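Putative polyketide synthase (PDB 6HP2) carries, in this part of a bacterial trans-AT polyketide synthase, an O-methyltransferase domain that binds S-adenosyl-L-homocysteine, and the whole multienzyme probably takes part in making bacillaene. Local coordinates at residues T46-E51 with E74-K79; M83-F88 with P332-R337. One frame throughout, in Å; residues are numbered along the deposited sequence.

Contact 1: T46-E51 with E74-K79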
loop_
_atom_site.group_PDB
_atom_site.type_symbol
_atom_site.label_atom_id
_atom_site.label_comp_id
_atom_site.label_asym_id
_atom_site.label_seq_id
_atom_site.Cartn_x
_atom_site.Cartn_y
_atom_site.Cartn_z
ATOM N N THR A 46 5.567 5.305 1.851
ATOM C CA THR A 46 5.540 3.965 2.454
ATOM C C THR A 46 6.953 3.486 2.789
ATOM O O THR A 46 7.948 3.994 2.269
ATOM C CB THR A 46 4.918 2.969 1.467
ATOM O OG1 THR A 46 5.727 2.957 0.282
ATOM C CG2 THR A 46 3.493 3.416 1.075
ATOM N N VAL A 47 7.038 2.470 3.627
ATOM C CA VAL A 47 8.296 1.774 3.843
ATOM C C VAL A 47 8.553 0.914 2.611
ATOM O O VAL A 47 7.784 0.949 1.644
ATOM C CB VAL A 47 8.228 0.966 5.151
ATOM C CG1 VAL A 47 8.045 1.939 6.308
ATOM C CG2 VAL A 47 7.064 -0.034 5.079
ATOM N N CYS A 48 9.657 0.190 2.611
ATOM C CA CYS A 48 10.136 -0.503 1.425
ATOM C C CYS A 48 10.904 -1.721 1.891
ATOM O O CYS A 48 11.430 -1.739 3.011
ATOM C CB CYS A 48 11.042 0.397 0.560
ATOM S SG CYS A 48 12.673 0.829 1.282
ATOM N N PRO A 49 10.997 -2.761 1.047
ATOM C CA PRO A 49 11.661 -4.000 1.446
ATOM C C PRO A 49 13.140 -4.135 1.080
ATOM O O PRO A 49 13.468 -3.917 -0.079
ATOM C CB PRO A 49 10.916 -5.028 0.608
ATOM C CG PRO A 49 10.738 -4.318 -0.676
ATOM C CD PRO A 49 10.329 -2.937 -0.250
ATOM N N PHE A 50 14.025 -4.397 2.049
ATOM C CA PHE A 50 15.437 -4.687 1.802
ATOM C C PHE A 50 15.620 -6.201 1.848
ATOM O O PHE A 50 15.168 -6.833 2.797
ATOM C CB PHE A 50 16.333 -4.072 2.847
ATOM C CG PHE A 50 16.685 -2.606 2.597
ATOM C CD1 PHE A 50 15.982 -1.856 1.702
ATOM C CD2 PHE A 50 17.704 -1.994 3.303
ATOM C CE1 PHE A 50 16.309 -0.534 1.470
ATOM C CE2 PHE A 50 17.998 -0.681 3.102
ATOM C CZ PHE A 50 17.294 0.053 2.160
ATOM N N GLU A 51 16.331 -6.772 0.869
ATOM C CA GLU A 51 16.623 -8.220 0.882
ATOM C C GLU A 51 17.491 -8.599 2.068
ATOM O O GLU A 51 17.366 -9.710 2.623
ATOM C CB GLU A 51 17.305 -8.638 -0.414
ATOM C CG GLU A 51 16.409 -8.500 -1.663
ATOM C CD GLU A 51 17.070 -9.046 -2.929
ATOM O OE1 GLU A 51 18.196 -9.589 -2.841
ATOM O OE2 GLU A 51 16.458 -8.927 -4.010
ATOM N N GLU A 74 17.591 7.554 -3.629
ATOM C CA GLU A 74 17.340 6.832 -4.876
ATOM C C GLU A 74 17.337 5.326 -4.649
ATOM O O GLU A 74 16.562 4.605 -5.291
ATOM C CB GLU A 74 18.386 7.236 -5.927
ATOM C CG GLU A 74 18.239 6.676 -7.297
ATOM C CD GLU A 74 19.455 7.009 -8.181
ATOM O OE1 GLU A 74 20.123 6.069 -8.668
ATOM O OE2 GLU A 74 19.750 8.214 -8.373
ATOM N N MET A 75 18.189 4.830 -3.755
ATOM C CA MET A 75 18.195 3.395 -3.442
ATOM C C MET A 75 16.864 2.985 -2.846
ATOM O O MET A 75 16.314 1.913 -3.147
ATOM C CB MET A 75 19.311 3.028 -2.455
ATOM C CG MET A 75 20.683 2.905 -3.016
ATOM S SD MET A 75 21.928 2.860 -1.665
ATOM C CE MET A 75 21.509 1.366 -0.882
ATOM N N VAL A 76 16.350 3.825 -1.963
ATOM C CA VAL A 76 15.074 3.579 -1.302
ATOM C C VAL A 76 13.970 3.578 -2.322
ATOM O O VAL A 76 13.119 2.676 -2.348
ATOM C CB VAL A 76 14.822 4.626 -0.191
ATOM C CG1 VAL A 76 13.443 4.471 0.376
ATOM C CG2 VAL A 76 15.900 4.428 0.915
ATOM N N ARG A 77 14.005 4.554 -3.219
ATOM C CA ARG A 77 12.965 4.667 -4.229
ATOM C C ARG A 77 12.892 3.422 -5.100
ATOM O O ARG A 77 11.806 2.972 -5.467
ATOM C CB ARG A 77 13.222 5.879 -5.081
ATOM C CG ARG A 77 12.015 6.230 -5.989
ATOM C CD ARG A 77 12.346 7.457 -6.853
ATOM N NE ARG A 77 11.145 8.103 -7.382
ATOM C CZ ARG A 77 10.438 7.651 -8.417
ATOM N NH1 ARG A 77 10.795 6.535 -9.040
ATOM N NH2 ARG A 77 9.365 8.312 -8.828
ATOM N N GLU A 78 14.040 2.884 -5.482
ATOM C CA GLU A 78 14.051 1.655 -6.269
ATOM C C GLU A 78 13.347 0.511 -5.557
ATOM O O GLU A 78 12.737 -0.332 -6.213
ATOM C CB GLU A 78 15.504 1.256 -6.615
ATOM C CG GLU A 78 16.204 2.209 -7.564
ATOM C CD GLU A 78 17.654 1.812 -7.827
ATOM O OE1 GLU A 78 18.193 0.973 -7.078
ATOM O OE2 GLU A 78 18.249 2.342 -8.784
ATOM N N LYS A 79 13.511 0.393 -4.234
ATOM C CA LYS A 79 12.840 -0.658 -3.498
ATOM C C LYS A 79 11.367 -0.379 -3.363
ATOM O O LYS A 79 10.559 -1.312 -3.352
ATOM C CB LYS A 79 13.512 -0.835 -2.126
ATOM C CG LYS A 79 15.036 -1.179 -2.275
ATOM C CD LYS A 79 15.140 -2.528 -3.018
ATOM C CE LYS A 79 16.554 -3.108 -2.929
ATOM N NZ LYS A 79 17.455 -2.595 -3.987
#

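Contact 2: M83-F88 with P332-R337. With SAH (S-adenosyl-L-homocysteine), chain B.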
loop_
_atom_site.group_PDB
_atom_site.type_symbol
_atom_site.label_atom_id
_atom_site.label_comp_id
_atom_site.label_asym_id
_atom_site.label_seq_id
_atom_site.Cartn_x
_atom_site.Cartn_y
_atom_site.Cartn_z
ATOM N N MET A 83 8.677 -3.141 -4.832
ATOM C CA MET A 83 7.540 -3.686 -4.093
ATOM C C MET A 83 6.230 -3.487 -4.834
ATOM O O MET A 83 5.386 -4.383 -4.892
ATOM C CB MET A 83 7.442 -3.043 -2.725
ATOM C CG MET A 83 6.280 -3.583 -1.896
ATOM S SD MET A 83 6.348 -3.019 -0.146
ATOM C CE MET A 83 6.163 -1.265 -0.264
ATOM N N ARG A 84 6.010 -2.301 -5.362
ATOM C CA ARG A 84 4.815 -2.055 -6.176
ATOM C C ARG A 84 4.789 -2.930 -7.421
ATOM O O ARG A 84 3.720 -3.378 -7.838
ATOM C CB ARG A 84 4.765 -0.571 -6.535
ATOM C CG ARG A 84 4.328 0.284 -5.367
ATOM C CD ARG A 84 4.502 1.783 -5.706
ATOM N NE ARG A 84 3.721 2.620 -4.794
ATOM C CZ ARG A 84 4.081 2.890 -3.538
ATOM N NH1 ARG A 84 5.201 2.352 -3.008
ATOM N NH2 ARG A 84 3.306 3.667 -2.820
ATOM N N GLN A 85 5.954 -3.203 -8.021
ATOM C CA GLN A 85 5.968 -4.090 -9.174
ATOM C C GLN A 85 5.466 -5.474 -8.792
ATOM O O GLN A 85 4.729 -6.116 -9.556
ATOM C CB GLN A 85 7.371 -4.222 -9.791
ATOM C CG GLN A 85 7.879 -2.912 -10.452
ATOM C CD GLN A 85 9.293 -3.032 -10.919
ATOM O OE1 GLN A 85 10.060 -3.808 -10.357
ATOM N NE2 GLN A 85 9.664 -2.273 -11.949
ATOM N N VAL A 86 5.875 -5.966 -7.627
ATOM C CA VAL A 86 5.379 -7.271 -7.173
ATOM C C VAL A 86 3.882 -7.185 -6.944
ATOM O O VAL A 86 3.147 -8.094 -7.265
ATOM C CB VAL A 86 6.124 -7.759 -5.917
ATOM C CG1 VAL A 86 5.538 -9.133 -5.388
ATOM C CG2 VAL A 86 7.641 -7.990 -6.271
ATOM N N LEU A 87 3.400 -6.074 -6.418
ATOM C CA LEU A 87 1.964 -5.983 -6.152
ATOM C C LEU A 87 1.166 -6.031 -7.449
ATOM O O LEU A 87 0.095 -6.657 -7.508
ATOM C CB LEU A 87 1.648 -4.657 -5.409
ATOM C CG LEU A 87 0.180 -4.376 -5.055
ATOM C CD1 LEU A 87 -0.271 -5.332 -3.976
ATOM C CD2 LEU A 87 0.062 -2.903 -4.580
ATOM N N PHE A 88 1.647 -5.316 -8.477
ATOM C CA PHE A 88 0.916 -5.129 -9.715
ATOM C C PHE A 88 1.188 -6.203 -10.791
ATOM O O PHE A 88 0.587 -6.145 -11.878
ATOM C CB PHE A 88 1.203 -3.744 -10.291
ATOM C CG PHE A 88 0.472 -2.583 -9.560
ATOM C CD1 PHE A 88 -0.845 -2.294 -9.830
ATOM C CD2 PHE A 88 1.154 -1.766 -8.673
ATOM C CE1 PHE A 88 -1.499 -1.285 -9.222
ATOM C CE2 PHE A 88 0.520 -0.731 -8.031
ATOM C CZ PHE A 88 -0.822 -0.481 -8.299
ATOM N N PRO A 332 5.130 -0.372 -11.639
ATOM C CA PRO A 332 5.676 0.804 -12.338
ATOM C C PRO A 332 6.925 0.411 -13.089
ATOM O O PRO A 332 7.298 -0.744 -13.035
ATOM C CB PRO A 332 6.016 1.794 -11.210
ATOM C CG PRO A 332 5.563 1.170 -9.918
ATOM C CD PRO A 332 5.384 -0.316 -10.180
ATOM N N LYS A 333 7.565 1.364 -13.754
ATOM C CA LYS A 333 8.895 1.210 -14.329
ATOM C C LYS A 333 9.922 1.883 -13.422
ATOM O O LYS A 333 9.623 2.868 -12.743
ATOM C CB LYS A 333 8.958 1.826 -15.736
ATOM C CG LYS A 333 7.831 1.391 -16.664
ATOM C CD LYS A 333 7.850 -0.110 -16.956
ATOM C CE LYS A 333 6.665 -0.528 -17.837
ATOM N NZ LYS A 333 6.792 -1.891 -18.479
ATOM N N GLN A 334 11.139 1.354 -13.409
ATOM C CA GLN A 334 12.211 1.979 -12.643
ATOM C C GLN A 334 12.741 3.185 -13.406
ATOM O O GLN A 334 12.778 3.177 -14.638
ATOM C CB GLN A 334 13.344 0.989 -12.383
ATOM C CG GLN A 334 12.971 -0.132 -11.440
ATOM C CD GLN A 334 13.084 0.282 -9.973
ATOM O OE1 GLN A 334 13.294 1.469 -9.633
ATOM N NE2 GLN A 334 12.911 -0.671 -9.104
ATOM N N GLN A 335 13.115 4.225 -12.668
ATOM C CA GLN A 335 13.711 5.413 -13.267
ATOM C C GLN A 335 15.121 5.099 -13.759
ATOM O O GLN A 335 15.843 4.292 -13.170
ATOM C CB GLN A 335 13.739 6.555 -12.250
ATOM C CG GLN A 335 14.142 7.895 -12.822
ATOM C CD GLN A 335 13.975 9.034 -11.829
ATOM O OE1 GLN A 335 13.530 8.827 -10.695
ATOM N NE2 GLN A 335 14.329 10.248 -12.251
ATOM N N THR A 336 15.506 5.737 -14.864
ATOM C CA THR A 336 16.805 5.502 -15.482
ATOM C C THR A 336 17.424 6.833 -15.881
ATOM O O THR A 336 16.713 7.805 -16.150
ATOM C CB THR A 336 16.693 4.594 -16.716
ATOM O OG1 THR A 336 15.760 3.538 -16.447
ATOM C CG2 THR A 336 18.045 3.993 -17.071
ATOM N N ARG A 337 18.759 6.863 -15.911
ATOM C CA ARG A 337 19.499 8.074 -16.257
ATOM C C ARG A 337 19.675 8.188 -17.761
ATOM O O ARG A 337 19.970 7.195 -18.423
ATOM C CB ARG A 337 20.875 8.080 -15.582
ATOM C CG ARG A 337 20.810 8.139 -14.077
ATOM C CD ARG A 337 22.199 8.325 -13.473
ATOM N NE ARG A 337 22.108 8.538 -12.040
ATOM C CZ ARG A 337 23.148 8.488 -11.201
ATOM N NH1 ARG A 337 24.358 8.215 -11.635
ATOM N NH2 ARG A 337 22.956 8.659 -9.913
HETATM N N SAH B . -0.743 5.206 -1.141
HETATM C CA SAH B . 0.155 6.352 -1.041
HETATM C CB SAH B . 0.025 7.067 0.298
HETATM C CG SAH B . 0.046 6.177 1.528
HETATM S SD SAH B . 0.094 7.170 3.048
HETATM C C SAH B . 1.561 5.857 -1.268
HETATM O O SAH B . 2.508 6.644 -1.263
HETATM O OXT SAH B . 1.751 4.663 -1.475
HETATM C "C5'" SAH B . -1.633 6.945 3.536
HETATM C "C4'" SAH B . -2.599 7.680 2.610
HETATM O "O4'" SAH B . -3.948 7.322 2.983
HETATM C "C3'" SAH B . -2.542 9.228 2.828
HETATM O "O3'" SAH B . -2.602 9.785 1.505
HETATM C "C2'" SAH B . -3.792 9.591 3.629
HETATM O "O2'" SAH B . -4.304 10.868 3.390
HETATM C "C1'" SAH B . -4.752 8.483 3.140
HETATM N N9 SAH B . -5.898 8.199 4.000
HETATM C C8 SAH B . -5.900 7.820 5.312
HETATM N N7 SAH B . -7.181 7.728 5.684
HETATM C C5 SAH B . -7.976 7.982 4.617
HETATM C C6 SAH B . -9.351 8.030 4.427
HETATM N N6 SAH B . -10.248 7.737 5.368
HETATM N N1 SAH B . -9.836 8.314 3.184
HETATM C C2 SAH B . -8.987 8.654 2.147
HETATM N N3 SAH B . -7.632 8.634 2.357
HETATM C C4 SAH B . -7.149 8.350 3.573
HETATM O O HOH W 1 12.745 -3.381 -9.958
#

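Contact 1: T46-E51 with E74-K79
Cys48 and Lys79 are the pair whose CA atoms come closest, 5.6 Å apart, with Cys48 CB 3.9 Å from Lys79 CB. The thiol of Cys48 sits between its own backbone N and carbonyl carbon (chi1 69°), a rotation that turns SG to the helix and brings it 3.8 Å from Val76 CG1, one turn before Lys79. Lys79 itself is gripped through its aliphatic part: CB, CG and CD run past the carbonyl oxygen of Pro49, with CB 3.7 Å from Pro49 O, and CG comes within 4.0 Å of Phe50 CE1. The Phe50 and Lys79 side chains run nearly perpendicular to each other. Pro49 closes over the backbone, its CD 3.5 Å from Lys79 O. The bend at chi2 and chi4 takes NZ away from the loop, and it stays 6.4 Å from Glu51 OE2, too far for an ion pair. Further out, Met59 touches Cys48, Phe50 and Val76, Phe57 meets the Phe50 ring edge-to-face, and Thr46 O accepts a hydrogen bond from Gln80. The arrangement is an irregular N-terminal segment packed on helix 70-88, and at Thr46 it reaches the S-adenosyl-L-homocysteine pocket of the methyltransferase domain.

Contact 2: M83-F88 with P332-R337
A cis peptide bond precedes Pro332, and the ring it presents is packed against helix 70-88, where the CA atoms of Gln85 and Pro332 come within 5.8 Å. One corner of the ring does most of the touching: Pro332 CD lies 3.7 Å from Arg84 CB and 3.6 Å from Gln85 CG. The same proline offers its carbonyl oxygen to Gln85 NE2, at 3.0 Å and with an N-H...O angle of 164°. The acceptor lies almost in the Gln85 amide plane, but the donor stands 38° out of the Pro332 carbonyl plane, so the bond is straight at the nitrogen and comes from above at the oxygen. Gln85 gets there with CG anti to its carbonyl carbon and an extended chain beyond. Thus the C-terminal loop after helix 316-326 is clipped to the helix that brings Arg84 to the cofactor pocket of this Rossmann-like methyltransferase domain. Gln85 OE1 takes a hydrogen bond from a water at 2.7 Å, and that water accepts one from Gln334 NE2 at 2.8 Å; the two amide planes are 83° apart. Gln334 NE2 also donates to Glu78 O on the same helix, so NE2 has two acceptors, which would restrain the amide's rotation. While Arg84 CB rests on the proline, its chain runs extended from CG to NE and leads away from the loop. NE forms a salt bridge with Asp109, and the guanidinium edge points to the carboxylate of S-adenosyl-L-homocysteine, which Arg84 binds, but the modelled approach is too close, so its detailed geometry is doubtful.

In the fold
Contacts 1 and 2 have their centres 11 Å apart, on the same side of the chain's centre, and share helix 70-88: residues 74-79 serve contact 1 and residues 83-88 the following turns. Along the chain they come in series, yet contact 1 joins segments only 23 residues apart, whereas contact 2 joins segments 244 residues apart, with all the strands of the mixed sheet between them in sequence. They also touch directly, Met83 CE lying 3.3 Å from Val47 O. One helix therefore ties both ends of the modelled chain together beside the S-adenosyl-L-homocysteine pocket, to which Thr46 and Arg84 each belong.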